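Local coordinates for glucose-inhibited division protein A-related protein, probable oxidoreductase (Thermus thermophilus, PDB 2CUL) that binds flavin-adenine dinucleotide in a Rossmann-type fold and is probably an oxidoreductase, a small relative of glucose-inhibited division protein A, at residues Pro49-Ser54 / Asp212-Ser217; Phe43-Pro48 / Glu65-Phe70; Ala16-Trp21 / Lys221-His226. All coordinates share one frame; numbering follows the deposited sequence.

Overall arrangement
The three contacts lie around the FAD-binding Rossmann fold. Contact 3 pairs helix 13-24, which follows strand 6-9, the first in the chain, with the C-terminal helix 213-230. Contact 1 uses the start of that same C-terminal helix, about 12 Å away between centres, and sets it against the proline-rich loop between strand 29-33 and helix 55-59. Contact 2, its centre about 13 Å from that of contact 1, continues along this loop to helix 67-79. Along the chain, contacts 1 and 2 alternate their segments, and both are nested within the loop closed by contact 3. Tyr213 and Glu17 tie neighbouring contacts together, so the wall beside the flavin is continuous with the helix pair behind it.

Contact 1. Residues Pro49-Ser54 / Asp212-Ser217; sequences PFPPGS and DYARMS. With FAD (flavin-adenine dinucleotide), chain B.
Pro51 lays its ring against the first turn of the helix that starts at Tyr213: its CG is 3.7 Å from the carbonyl O of Ala214, and its CD packs on Ala214 CB. Pro51 CG also lies 3.6 Å from Ser217 OG, and Ser54 CB approaches Ser217 OG at 3.5 Å. Ser217 OG stands anti to its backbone N (chi1 175°), which carries it to the loop, where its polar partner is Glu17, while Ser54 CB and Pro51 CG only touch it. No hydrogen bond joins the two segments; they meet by van der Waals contact, carbon against oxygen as much as carbon against carbon.

The helix start also meets the flavin: Tyr213 N donates to FAD O2 at 2.9 Å with an N-H...O angle of 161°. That oxygen also sits 3.0 Å above the Tyr213 ring plane, toward the rim, while Met216 CG touches FAD O5' at 3.4 Å. An amide at a helix N-terminus would be expected to favour negative charge on the pyrimidine end of the isoalloxazine.

Each side is shaped by its own polar bonds. In the type II turn from Pro51 to Ser54, Pro51 O accepts from both Ser54 N and Ser54 OG, the hydroxyl bond being 2.6 Å from Ser54 OG to Pro51 O and lying in the carbonyl plane on a lone pair. Ser54 is also the N-cap of helix 55-59. On the other side Asp212 caps helix 213-230, its OD1 taking Arg215 N. The contact thus lies where the loop entering helix 55-59 rests against the start of helix 213-230, with Leu56 and helix 13-24 alongside.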
loop_
_atom_site.group_PDB
_atom_site.type_symbol
_atom_site.label_atom_id
_atom_site.label_comp_id
_atom_site.label_asym_id
_atom_site.label_seq_id
_atom_site.Cartn_x
_atom_site.Cartn_y
_atom_site.Cartn_z
ATOM N N PRO A 49 1.245 19.043 -10.350
ATOM C CA PRO A 49 1.339 19.348 -8.920
ATOM C C PRO A 49 1.136 18.165 -7.973
ATOM O O PRO A 49 0.438 17.203 -8.295
ATOM C CB PRO A 49 0.267 20.414 -8.740
ATOM C CG PRO A 49 -0.805 19.922 -9.654
ATOM C CD PRO A 49 -0.031 19.533 -10.902
ATOM N N PHE A 50 1.755 18.261 -6.800
ATOM C CA PHE A 50 1.662 17.231 -5.774
ATOM C C PHE A 50 1.030 17.825 -4.520
ATOM O O PHE A 50 0.959 19.045 -4.366
ATOM C CB PHE A 50 3.060 16.716 -5.425
ATOM C CG PHE A 50 3.845 16.237 -6.607
ATOM C CD1 PHE A 50 3.414 15.146 -7.350
ATOM C CD2 PHE A 50 5.027 16.874 -6.976
ATOM C CE1 PHE A 50 4.147 14.690 -8.440
ATOM C CE2 PHE A 50 5.768 16.428 -8.063
ATOM C CZ PHE A 50 5.330 15.335 -8.796
ATOM N N PRO A 51 0.548 16.968 -3.608
ATOM C CA PRO A 51 -0.060 17.490 -2.380
ATOM C C PRO A 51 1.018 18.235 -1.594
ATOM O O PRO A 51 2.113 17.716 -1.395
ATOM C CB PRO A 51 -0.523 16.227 -1.662
ATOM C CG PRO A 51 -0.833 15.287 -2.795
ATOM C CD PRO A 51 0.347 15.511 -3.719
ATOM N N PRO A 52 0.727 19.464 -1.144
ATOM C CA PRO A 52 1.717 20.238 -0.388
ATOM C C PRO A 52 2.324 19.526 0.824
ATOM O O PRO A 52 1.607 18.981 1.663
ATOM C CB PRO A 52 0.939 21.490 0.007
ATOM C CG PRO A 52 0.001 21.671 -1.149
ATOM C CD PRO A 52 -0.492 20.258 -1.377
ATOM N N GLY A 53 3.654 19.532 0.895
ATOM C CA GLY A 53 4.367 18.916 2.004
ATOM C C GLY A 53 4.358 17.400 2.071
ATOM O O GLY A 53 4.857 16.820 3.033
ATOM N N SER A 54 3.807 16.757 1.049
ATOM C CA SER A 54 3.727 15.300 1.018
ATOM C C SER A 54 5.057 14.618 0.735
ATOM O O SER A 54 6.000 15.238 0.246
ATOM C CB SER A 54 2.723 14.855 -0.047
ATOM O OG SER A 54 3.139 15.278 -1.339
ATOM N N ASP A 212 -4.781 8.581 -9.200
ATOM C CA ASP A 212 -3.403 8.734 -9.658
ATOM C C ASP A 212 -2.474 8.940 -8.459
ATOM O O ASP A 212 -2.914 8.846 -7.315
ATOM C CB ASP A 212 -3.282 9.911 -10.628
ATOM C CG ASP A 212 -3.818 11.206 -10.052
ATOM O OD1 ASP A 212 -3.828 11.365 -8.815
ATOM O OD2 ASP A 212 -4.219 12.071 -10.852
ATOM N N TYR A 213 -1.201 9.238 -8.715
ATOM C CA TYR A 213 -0.242 9.410 -7.622
ATOM C C TYR A 213 -0.700 10.397 -6.558
ATOM O O TYR A 213 -0.668 10.089 -5.370
ATOM C CB TYR A 213 1.127 9.858 -8.149
ATOM C CG TYR A 213 1.777 8.924 -9.148
ATOM C CD1 TYR A 213 1.810 7.543 -8.942
ATOM C CD2 TYR A 213 2.385 9.431 -10.298
ATOM C CE1 TYR A 213 2.432 6.691 -9.862
ATOM C CE2 TYR A 213 3.006 8.598 -11.217
ATOM C CZ TYR A 213 3.026 7.233 -10.999
ATOM O OH TYR A 213 3.617 6.422 -11.939
ATOM N N ALA A 214 -1.117 11.588 -6.977
ATOM C CA ALA A 214 -1.557 12.604 -6.027
ATOM C C ALA A 214 -2.751 12.145 -5.200
ATOM O O ALA A 214 -2.836 12.440 -4.011
ATOM C CB ALA A 214 -1.894 13.901 -6.765
ATOM N N ARG A 215 -3.671 11.423 -5.834
ATOM C CA ARG A 215 -4.855 10.919 -5.149
ATOM C C ARG A 215 -4.430 9.892 -4.103
ATOM O O ARG A 215 -4.946 9.876 -2.984
ATOM C CB ARG A 215 -5.805 10.274 -6.159
ATOM C CG ARG A 215 -7.121 9.803 -5.570
ATOM C CD ARG A 215 -8.078 10.963 -5.345
ATOM N NE ARG A 215 -9.369 10.504 -4.841
ATOM C CZ ARG A 215 -10.467 11.250 -4.807
ATOM N NH1 ARG A 215 -10.437 12.500 -5.249
ATOM N NH2 ARG A 215 -11.597 10.746 -4.330
ATOM N N MET A 216 -3.489 9.028 -4.475
ATOM C CA MET A 216 -2.987 8.010 -3.556
ATOM C C MET A 216 -2.372 8.704 -2.349
ATOM O O MET A 216 -2.604 8.312 -1.205
ATOM C CB MET A 216 -1.924 7.149 -4.241
ATOM C CG MET A 216 -2.435 6.337 -5.421
ATOM S SD MET A 216 -3.716 5.135 -4.965
ATOM C CE MET A 216 -5.189 5.989 -5.563
ATOM N N SER A 217 -1.587 9.741 -2.618
ATOM C CA SER A 217 -0.934 10.509 -1.565
ATOM C C SER A 217 -1.954 11.213 -0.671
ATOM O O SER A 217 -1.844 11.169 0.554
ATOM C CB SER A 217 0.017 11.537 -2.189
ATOM O OG SER A 217 0.574 12.381 -1.196
HETATM P PA FAD B . 1.486 0.793 -5.016
HETATM O O1A FAD B . 1.487 -0.154 -6.143
HETATM O O2A FAD B . 2.180 2.100 -5.155
HETATM O O5B FAD B . 2.090 0.079 -3.725
HETATM C C5B FAD B . 1.616 -1.210 -3.329
HETATM C C4B FAD B . 2.727 -1.821 -2.484
HETATM O O4B FAD B . 2.163 -2.940 -1.799
HETATM C C3B FAD B . 3.922 -2.362 -3.294
HETATM O O3B FAD B . 5.157 -1.905 -2.786
HETATM C C2B FAD B . 3.749 -3.849 -3.201
HETATM O O2B FAD B . 4.911 -4.620 -3.400
HETATM C C1B FAD B . 3.117 -3.992 -1.819
HETATM N N9A FAD B . 2.401 -5.245 -1.590
HETATM C C8A FAD B . 1.332 -5.733 -2.304
HETATM N N7A FAD B . 0.906 -6.901 -1.838
HETATM C C5A FAD B . 1.742 -7.173 -0.772
HETATM C C6A FAD B . 1.801 -8.263 0.129
HETATM N N6A FAD B . 0.977 -9.296 0.088
HETATM N N1A FAD B . 2.782 -8.229 1.106
HETATM C C2A FAD B . 3.654 -7.166 1.172
HETATM N N3A FAD B . 3.646 -6.094 0.336
HETATM C C4A FAD B . 2.675 -6.148 -0.615
HETATM N N1 FAD B . -0.997 6.743 -11.626
HETATM C C2 FAD B . -0.294 7.843 -12.063
HETATM O O2 FAD B . -0.389 8.908 -11.502
HETATM N N3 FAD B . 0.544 7.701 -13.179
HETATM C C4 FAD B . 0.712 6.527 -13.881
HETATM O O4 FAD B . 1.477 6.473 -14.868
HETATM C C4X FAD B . -0.012 5.402 -13.436
HETATM N N5 FAD B . 0.100 4.187 -14.098
HETATM C C5X FAD B . -0.608 3.080 -13.666
HETATM C C6 FAD B . -0.479 1.871 -14.348
HETATM C C7 FAD B . -1.168 0.709 -13.952
HETATM C C7M FAD B . -0.976 -0.567 -14.734
HETATM C C8 FAD B . -2.031 0.789 -12.801
HETATM C C8M FAD B . -2.798 -0.408 -12.306
HETATM C C9 FAD B . -2.179 2.011 -12.101
HETATM C C9A FAD B . -1.478 3.177 -12.509
HETATM N N10 FAD B . -1.596 4.440 -11.827
HETATM C C10 FAD B . -0.866 5.549 -12.291
HETATM C "C1'" FAD B . -2.501 4.620 -10.622
HETATM C "C2'" FAD B . -1.867 4.738 -9.217
HETATM O "O2'" FAD B . -1.316 6.018 -9.061
HETATM C "C3'" FAD B . -0.772 3.681 -8.965
HETATM O "O3'" FAD B . -1.289 2.359 -9.104
HETATM C "C4'" FAD B . -0.168 3.766 -7.549
HETATM O "O4'" FAD B . 1.025 2.990 -7.458
HETATM C "C5'" FAD B . -1.216 3.280 -6.529
HETATM O "O5'" FAD B . -0.684 3.400 -5.200
HETATM P P FAD B . -0.857 2.268 -4.103
HETATM O O1P FAD B . -0.214 2.822 -2.900
HETATM O O2P FAD B . -2.299 1.869 -3.968
HETATM O O3P FAD B . -0.069 1.021 -4.653
#

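Contact 2. Residues Phe43-Pro48 / Glu65-Phe70; sequences FLPPKP and ERVWAF. With FAD (flavin-adenine dinucleotide), chain B.
Phe43 is shared between cofactor and helix: its ring lies over the isoalloxazine of FAD while its backbone O meets Val67 CG1. FAD C6 sits 3.3 Å above the plane of the Phe43 ring, over its centre, and Phe43 CD2 is 3.3 Å from FAD C5X, so the ring lies face-on over the dimethylbenzene side and the middle of the flavin. Next to it Leu44 CB touches FAD O4 at 3.2 Å, and Leu44 N makes a weak hydrogen bond to the same oxygen.

Away from the flavin, the loop meets helix 67-79 through its prolines. Pro45 CG touches Glu65 O, 3.3 Å away, and also Val67 CG1. Val67 CG1 is anti to the carbonyl carbon of its own residue (chi1 -63°) and lies 3.6 Å from Phe43 O. One turn further on, Phe70 has CG anti to its backbone N (chi1 179°) and turns a face to the loop, where Pro46 CG stands 4.0 Å from the ring centroid and only 9° off the normal, a CH-pi contact over the face. Leu56 and Ala59 of helix 55-59 also pack against Phe70.

At the outer end the extended Lys47 passes Glu65, with Lys47 NZ 4.8 Å from Glu65 OE2: opposite charges near each other without a salt bridge. Tyr213 OH is hydrogen-bonded to both Phe43 N and Leu44 O, which probably steadies the backbone here. The segments thus meet largely through rigid proline rings against valine and phenylalanine, whereas polar bonds run from Phe43 and Leu44 to Tyr213 and, weakly, to FAD O4.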
loop_
_atom_site.group_PDB
_atom_site.type_symbol
_atom_site.label_atom_id
_atom_site.label_comp_id
_atom_site.label_asym_id
_atom_site.label_seq_id
_atom_site.Cartn_x
_atom_site.Cartn_y
_atom_site.Cartn_z
ATOM N N PHE A 43 5.072 4.150 -12.123
ATOM C CA PHE A 43 4.838 3.502 -13.401
ATOM C C PHE A 43 5.480 4.580 -14.276
ATOM O O PHE A 43 6.664 4.489 -14.599
ATOM C CB PHE A 43 3.340 3.367 -13.669
ATOM C CG PHE A 43 2.704 2.192 -12.975
ATOM C CD1 PHE A 43 2.758 0.921 -13.540
ATOM C CD2 PHE A 43 2.032 2.359 -11.770
ATOM C CE1 PHE A 43 2.145 -0.169 -12.916
ATOM C CE2 PHE A 43 1.415 1.278 -11.136
ATOM C CZ PHE A 43 1.471 0.011 -11.712
ATOM N N LEU A 44 4.723 5.617 -14.625
ATOM C CA LEU A 44 5.294 6.721 -15.394
ATOM C C LEU A 44 5.864 7.724 -14.392
ATOM O O LEU A 44 5.430 7.782 -13.239
ATOM C CB LEU A 44 4.227 7.417 -16.241
ATOM C CG LEU A 44 3.692 6.679 -17.466
ATOM C CD1 LEU A 44 2.660 7.557 -18.147
ATOM C CD2 LEU A 44 4.832 6.350 -18.417
ATOM N N PRO A 45 6.851 8.525 -14.814
ATOM C CA PRO A 45 7.437 9.511 -13.901
ATOM C C PRO A 45 6.391 10.444 -13.284
ATOM O O PRO A 45 5.568 11.024 -13.994
ATOM C CB PRO A 45 8.410 10.269 -14.799
ATOM C CG PRO A 45 8.883 9.208 -15.734
ATOM C CD PRO A 45 7.595 8.478 -16.086
ATOM N N PRO A 46 6.395 10.578 -11.948
ATOM C CA PRO A 46 5.430 11.461 -11.290
ATOM C C PRO A 46 5.706 12.908 -11.688
ATOM O O PRO A 46 6.857 13.342 -11.712
ATOM C CB PRO A 46 5.690 11.213 -9.806
ATOM C CG PRO A 46 6.147 9.776 -9.785
ATOM C CD PRO A 46 7.091 9.734 -10.960
ATOM N N LYS A 47 4.649 13.648 -12.004
ATOM C CA LYS A 47 4.786 15.043 -12.398
ATOM C C LYS A 47 3.866 15.923 -11.562
ATOM O O LYS A 47 2.773 15.507 -11.180
ATOM C CB LYS A 47 4.453 15.207 -13.881
ATOM C CG LYS A 47 5.405 14.481 -14.818
ATOM C CD LYS A 47 4.994 14.683 -16.269
ATOM C CE LYS A 47 5.945 13.976 -17.221
ATOM N NZ LYS A 47 5.522 14.144 -18.638
ATOM N N PRO A 48 4.299 17.159 -11.268
ATOM C CA PRO A 48 3.502 18.093 -10.467
ATOM C C PRO A 48 2.181 18.478 -11.129
ATOM O O PRO A 48 2.006 18.307 -12.334
ATOM C CB PRO A 48 4.445 19.283 -10.290
ATOM C CG PRO A 48 5.232 19.271 -11.556
ATOM C CD PRO A 48 5.537 17.800 -11.744
ATOM N N GLU A 65 14.070 12.460 -14.103
ATOM C CA GLU A 65 12.826 11.748 -14.377
ATOM C C GLU A 65 12.914 10.230 -14.243
ATOM O O GLU A 65 11.911 9.543 -14.412
ATOM C CB GLU A 65 12.310 12.088 -15.778
ATOM C CG GLU A 65 11.967 13.553 -15.981
ATOM C CD GLU A 65 11.183 13.792 -17.256
ATOM O OE1 GLU A 65 11.658 13.381 -18.335
ATOM O OE2 GLU A 65 10.091 14.394 -17.179
ATOM N N ARG A 66 14.099 9.704 -13.937
ATOM C CA ARG A 66 14.261 8.256 -13.802
ATOM C C ARG A 66 13.368 7.712 -12.695
ATOM O O ARG A 66 13.528 8.067 -11.531
ATOM C CB ARG A 66 15.718 7.916 -13.492
ATOM C CG ARG A 66 16.688 8.282 -14.604
ATOM C CD ARG A 66 18.114 8.037 -14.154
ATOM N NE ARG A 66 18.413 8.809 -12.950
ATOM C CZ ARG A 66 19.537 8.709 -12.247
ATOM N NH1 ARG A 66 20.490 7.863 -12.621
ATOM N NH2 ARG A 66 19.703 9.451 -11.159
ATOM N N VAL A 67 12.433 6.839 -13.050
ATOM C CA VAL A 67 11.531 6.290 -12.045
ATOM C C VAL A 67 12.238 5.496 -10.945
ATOM O O VAL A 67 11.812 5.537 -9.792
ATOM C CB VAL A 67 10.426 5.424 -12.692
ATOM C CG1 VAL A 67 9.568 6.295 -13.599
ATOM C CG2 VAL A 67 11.037 4.272 -13.469
ATOM N N TRP A 68 13.319 4.792 -11.273
ATOM C CA TRP A 68 14.021 4.041 -10.233
ATOM C C TRP A 68 14.633 5.002 -9.222
ATOM O O TRP A 68 14.649 4.725 -8.027
ATOM C CB TRP A 68 15.123 3.149 -10.817
ATOM C CG TRP A 68 15.866 2.354 -9.744
ATOM C CD1 TRP A 68 16.832 2.820 -8.891
ATOM C CD2 TRP A 68 15.659 0.983 -9.398
ATOM N NE1 TRP A 68 17.235 1.823 -8.035
ATOM C CE2 TRP A 68 16.531 0.684 -8.325
ATOM C CE3 TRP A 68 14.819 -0.025 -9.890
ATOM C CZ2 TRP A 68 16.586 -0.584 -7.736
ATOM C CZ3 TRP A 68 14.874 -1.283 -9.306
ATOM C CH2 TRP A 68 15.754 -1.551 -8.238
ATOM N N ALA A 69 15.138 6.133 -9.705
ATOM C CA ALA A 69 15.740 7.130 -8.828
ATOM C C ALA A 69 14.683 7.720 -7.899
ATOM O O ALA A 69 14.963 8.021 -6.737
ATOM C CB ALA A 69 16.396 8.233 -9.654
ATOM N N PHE A 70 13.463 7.888 -8.411
ATOM C CA PHE A 70 12.376 8.414 -7.592
ATOM C C PHE A 70 12.154 7.417 -6.455
ATOM O O PHE A 70 12.026 7.797 -5.292
ATOM C CB PHE A 70 11.092 8.554 -8.418
ATOM C CG PHE A 70 9.920 9.079 -7.631
ATOM C CD1 PHE A 70 9.667 10.443 -7.561
ATOM C CD2 PHE A 70 9.083 8.205 -6.942
ATOM C CE1 PHE A 70 8.597 10.937 -6.814
ATOM C CE2 PHE A 70 8.009 8.686 -6.191
ATOM C CZ PHE A 70 7.767 10.054 -6.127
HETATM P PA FAD B . 1.486 0.793 -5.016
HETATM O O1A FAD B . 1.487 -0.154 -6.143
HETATM O O2A FAD B . 2.180 2.100 -5.155
HETATM O O5B FAD B . 2.090 0.079 -3.725
HETATM C C5B FAD B . 1.616 -1.210 -3.329
HETATM C C4B FAD B . 2.727 -1.821 -2.484
HETATM O O4B FAD B . 2.163 -2.940 -1.799
HETATM C C3B FAD B . 3.922 -2.362 -3.294
HETATM O O3B FAD B . 5.157 -1.905 -2.786
HETATM C C2B FAD B . 3.749 -3.849 -3.201
HETATM O O2B FAD B . 4.911 -4.620 -3.400
HETATM C C1B FAD B . 3.117 -3.992 -1.819
HETATM N N9A FAD B . 2.401 -5.245 -1.590
HETATM C C8A FAD B . 1.332 -5.733 -2.304
HETATM N N7A FAD B . 0.906 -6.901 -1.838
HETATM C C5A FAD B . 1.742 -7.173 -0.772
HETATM C C6A FAD B . 1.801 -8.263 0.129
HETATM N N6A FAD B . 0.977 -9.296 0.088
HETATM N N1A FAD B . 2.782 -8.229 1.106
HETATM C C2A FAD B . 3.654 -7.166 1.172
HETATM N N3A FAD B . 3.646 -6.094 0.336
HETATM C C4A FAD B . 2.675 -6.148 -0.615
HETATM N N1 FAD B . -0.997 6.743 -11.626
HETATM C C2 FAD B . -0.294 7.843 -12.063
HETATM O O2 FAD B . -0.389 8.908 -11.502
HETATM N N3 FAD B . 0.544 7.701 -13.179
HETATM C C4 FAD B . 0.712 6.527 -13.881
HETATM O O4 FAD B . 1.477 6.473 -14.868
HETATM C C4X FAD B . -0.012 5.402 -13.436
HETATM N N5 FAD B . 0.100 4.187 -14.098
HETATM C C5X FAD B . -0.608 3.080 -13.666
HETATM C C6 FAD B . -0.479 1.871 -14.348
HETATM C C7 FAD B . -1.168 0.709 -13.952
HETATM C C7M FAD B . -0.976 -0.567 -14.734
HETATM C C8 FAD B . -2.031 0.789 -12.801
HETATM C C8M FAD B . -2.798 -0.408 -12.306
HETATM C C9 FAD B . -2.179 2.011 -12.101
HETATM C C9A FAD B . -1.478 3.177 -12.509
HETATM N N10 FAD B . -1.596 4.440 -11.827
HETATM C C10 FAD B . -0.866 5.549 -12.291
HETATM C "C1'" FAD B . -2.501 4.620 -10.622
HETATM C "C2'" FAD B . -1.867 4.738 -9.217
HETATM O "O2'" FAD B . -1.316 6.018 -9.061
HETATM C "C3'" FAD B . -0.772 3.681 -8.965
HETATM O "O3'" FAD B . -1.289 2.359 -9.104
HETATM C "C4'" FAD B . -0.168 3.766 -7.549
HETATM O "O4'" FAD B . 1.025 2.990 -7.458
HETATM C "C5'" FAD B . -1.216 3.280 -6.529
HETATM O "O5'" FAD B . -0.684 3.400 -5.200
HETATM P P FAD B . -0.857 2.268 -4.103
HETATM O O1P FAD B . -0.214 2.822 -2.900
HETATM O O2P FAD B . -2.299 1.869 -3.968
HETATM O O3P FAD B . -0.069 1.021 -4.653
#

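Contact 3. Residues Ala16-Trp21 / Lys221-His226; sequences AETAFW and KRLAEH
Helices 16-21 and 221-226 run in the same general direction at a crossing angle of -41°; the closest approach of the segment axes is 7.8 Å, and the CA atoms of Thr18 and Ala224 are 5.1 Å apart. They belong to the Rossmann fold: the first is part of the helix following strand 6-9 and a probable GxGxxG turn, the second part of the C-terminal helix. Small residues permit the close approach. Ala224 CB touches both Trp21 CB, 3.6 Å away, and Thr18 O, while Thr18 CG2 packs on Leu223 CD2 at 3.7 Å. Thr18 OG1 is shared between Ser14 O, the stronger partner, and Gly220 O.

At the outer side Lys221, fully extended with CG anti to its backbone N (chi1 -179°), stretches along one face of the Trp21 indole; Phe20 CD2 covers the opposite face. Glu17, bent at chi2, receives a weak bond from Trp21 NE1 on OE2, and its carboxylate also accepts from the amides of Leu55 and Leu56. Lys221 CE stands over the six-membered ring of Trp21, 3.6 Å from its centroid, and Lys221 NZ sits off-centre at 4.0 Å, a cation-pi contact 30° from the normal.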
loop_
_atom_site.group_PDB
_atom_site.type_symbol
_atom_site.label_atom_id
_atom_site.label_comp_id
_atom_site.label_asym_id
_atom_site.label_seq_id
_atom_site.Cartn_x
_atom_site.Cartn_y
_atom_site.Cartn_z
ATOM N N ALA A 16 3.017 4.416 1.962
ATOM C CA ALA A 16 4.174 5.173 2.434
ATOM C C ALA A 16 3.763 6.576 2.881
ATOM O O ALA A 16 4.308 7.109 3.850
ATOM C CB ALA A 16 5.229 5.256 1.336
ATOM N N GLU A 17 2.802 7.178 2.187
ATOM C CA GLU A 17 2.352 8.513 2.568
ATOM C C GLU A 17 1.692 8.428 3.943
ATOM O O GLU A 17 1.893 9.298 4.790
ATOM C CB GLU A 17 1.356 9.073 1.548
ATOM C CG GLU A 17 1.123 10.568 1.700
ATOM C CD GLU A 17 2.334 11.387 1.284
ATOM O OE1 GLU A 17 2.703 11.337 0.091
ATOM O OE2 GLU A 17 2.914 12.080 2.147
ATOM N N THR A 18 0.904 7.379 4.166
ATOM C CA THR A 18 0.249 7.200 5.460
ATOM C C THR A 18 1.324 7.105 6.546
ATOM O O THR A 18 1.241 7.767 7.585
ATOM C CB THR A 18 -0.600 5.904 5.502
ATOM O OG1 THR A 18 -1.569 5.927 4.448
ATOM C CG2 THR A 18 -1.322 5.779 6.835
ATOM N N ALA A 19 2.337 6.283 6.292
ATOM C CA ALA A 19 3.431 6.095 7.242
ATOM C C ALA A 19 4.147 7.409 7.513
ATOM O O ALA A 19 4.499 7.718 8.653
ATOM C CB ALA A 19 4.421 5.071 6.699
ATOM N N PHE A 20 4.357 8.183 6.454
ATOM C CA PHE A 20 5.047 9.460 6.561
ATOM C C PHE A 20 4.398 10.423 7.549
ATOM O O PHE A 20 5.058 10.912 8.463
ATOM C CB PHE A 20 5.131 10.128 5.187
ATOM C CG PHE A 20 5.788 11.479 5.211
ATOM C CD1 PHE A 20 7.171 11.593 5.281
ATOM C CD2 PHE A 20 5.019 12.639 5.187
ATOM C CE1 PHE A 20 7.783 12.847 5.328
ATOM C CE2 PHE A 20 5.619 13.897 5.236
ATOM C CZ PHE A 20 7.005 13.999 5.306
ATOM N N TRP A 21 3.109 10.699 7.369
ATOM C CA TRP A 21 2.420 11.626 8.255
ATOM C C TRP A 21 2.233 11.099 9.670
ATOM O O TRP A 21 2.256 11.872 10.628
ATOM C CB TRP A 21 1.070 12.033 7.659
ATOM C CG TRP A 21 1.232 12.850 6.419
ATOM C CD1 TRP A 21 1.198 12.400 5.130
ATOM C CD2 TRP A 21 1.537 14.248 6.349
ATOM N NE1 TRP A 21 1.466 13.430 4.262
ATOM C CE2 TRP A 21 1.678 14.576 4.983
ATOM C CE3 TRP A 21 1.708 15.255 7.308
ATOM C CZ2 TRP A 21 1.983 15.872 4.550
ATOM C CZ3 TRP A 21 2.013 16.547 6.877
ATOM C CH2 TRP A 21 2.146 16.841 5.509
ATOM N N LYS A 221 -2.612 10.536 3.389
ATOM C CA LYS A 221 -2.572 11.597 4.388
ATOM C C LYS A 221 -3.904 11.663 5.134
ATOM O O LYS A 221 -3.936 11.860 6.349
ATOM C CB LYS A 221 -2.285 12.946 3.724
ATOM C CG LYS A 221 -2.198 14.100 4.717
ATOM C CD LYS A 221 -1.743 15.383 4.053
ATOM C CE LYS A 221 -1.538 16.481 5.085
ATOM N NZ LYS A 221 -1.105 17.758 4.455
ATOM N N ARG A 222 -5.003 11.495 4.400
ATOM C CA ARG A 222 -6.335 11.536 5.001
ATOM C C ARG A 222 -6.489 10.404 6.013
ATOM O O ARG A 222 -7.086 10.582 7.076
ATOM C CB ARG A 222 -7.412 11.422 3.916
ATOM C CG ARG A 222 -8.836 11.679 4.404
ATOM C CD ARG A 222 -9.801 11.858 3.233
ATOM N NE ARG A 222 -10.104 10.614 2.524
ATOM C CZ ARG A 222 -10.959 9.688 2.951
ATOM N NH1 ARG A 222 -11.609 9.850 4.098
ATOM N NH2 ARG A 222 -11.178 8.602 2.221
ATOM N N LEU A 223 -5.957 9.236 5.676
ATOM C CA LEU A 223 -6.023 8.101 6.585
ATOM C C LEU A 223 -5.186 8.403 7.820
ATOM O O LEU A 223 -5.607 8.141 8.943
ATOM C CB LEU A 223 -5.504 6.828 5.906
ATOM C CG LEU A 223 -5.200 5.648 6.838
ATOM C CD1 LEU A 223 -6.451 5.250 7.616
ATOM C CD2 LEU A 223 -4.678 4.476 6.016
ATOM N N ALA A 224 -3.994 8.953 7.607
ATOM C CA ALA A 224 -3.113 9.284 8.724
ATOM C C ALA A 224 -3.813 10.248 9.677
ATOM O O ALA A 224 -3.765 10.077 10.896
ATOM C CB ALA A 224 -1.813 9.898 8.208
ATOM N N GLU A 225 -4.469 11.261 9.119
ATOM C CA GLU A 225 -5.174 12.237 9.941
ATOM C C GLU A 225 -6.309 11.583 10.719
ATOM O O GLU A 225 -6.561 11.938 11.869
ATOM C CB GLU A 225 -5.711 13.371 9.072
ATOM C CG GLU A 225 -4.615 14.132 8.336
ATOM C CD GLU A 225 -5.156 15.232 7.443
ATOM O OE1 GLU A 225 -6.116 14.969 6.689
ATOM O OE2 GLU A 225 -4.613 16.356 7.485
ATOM N N HIS A 226 -6.996 10.629 10.098
ATOM C CA HIS A 226 -8.085 9.941 10.778
ATOM C C HIS A 226 -7.554 9.099 11.936
ATOM O O HIS A 226 -8.089 9.144 13.047
ATOM C CB HIS A 226 -8.849 9.034 9.810
ATOM C CG HIS A 226 -9.820 8.120 10.494
ATOM N ND1 HIS A 226 -10.947 8.582 11.138
ATOM C CD2 HIS A 226 -9.804 6.780 10.681
ATOM C CE1 HIS A 226 -11.582 7.567 11.694
ATOM N NE2 HIS A 226 -10.909 6.461 11.433
#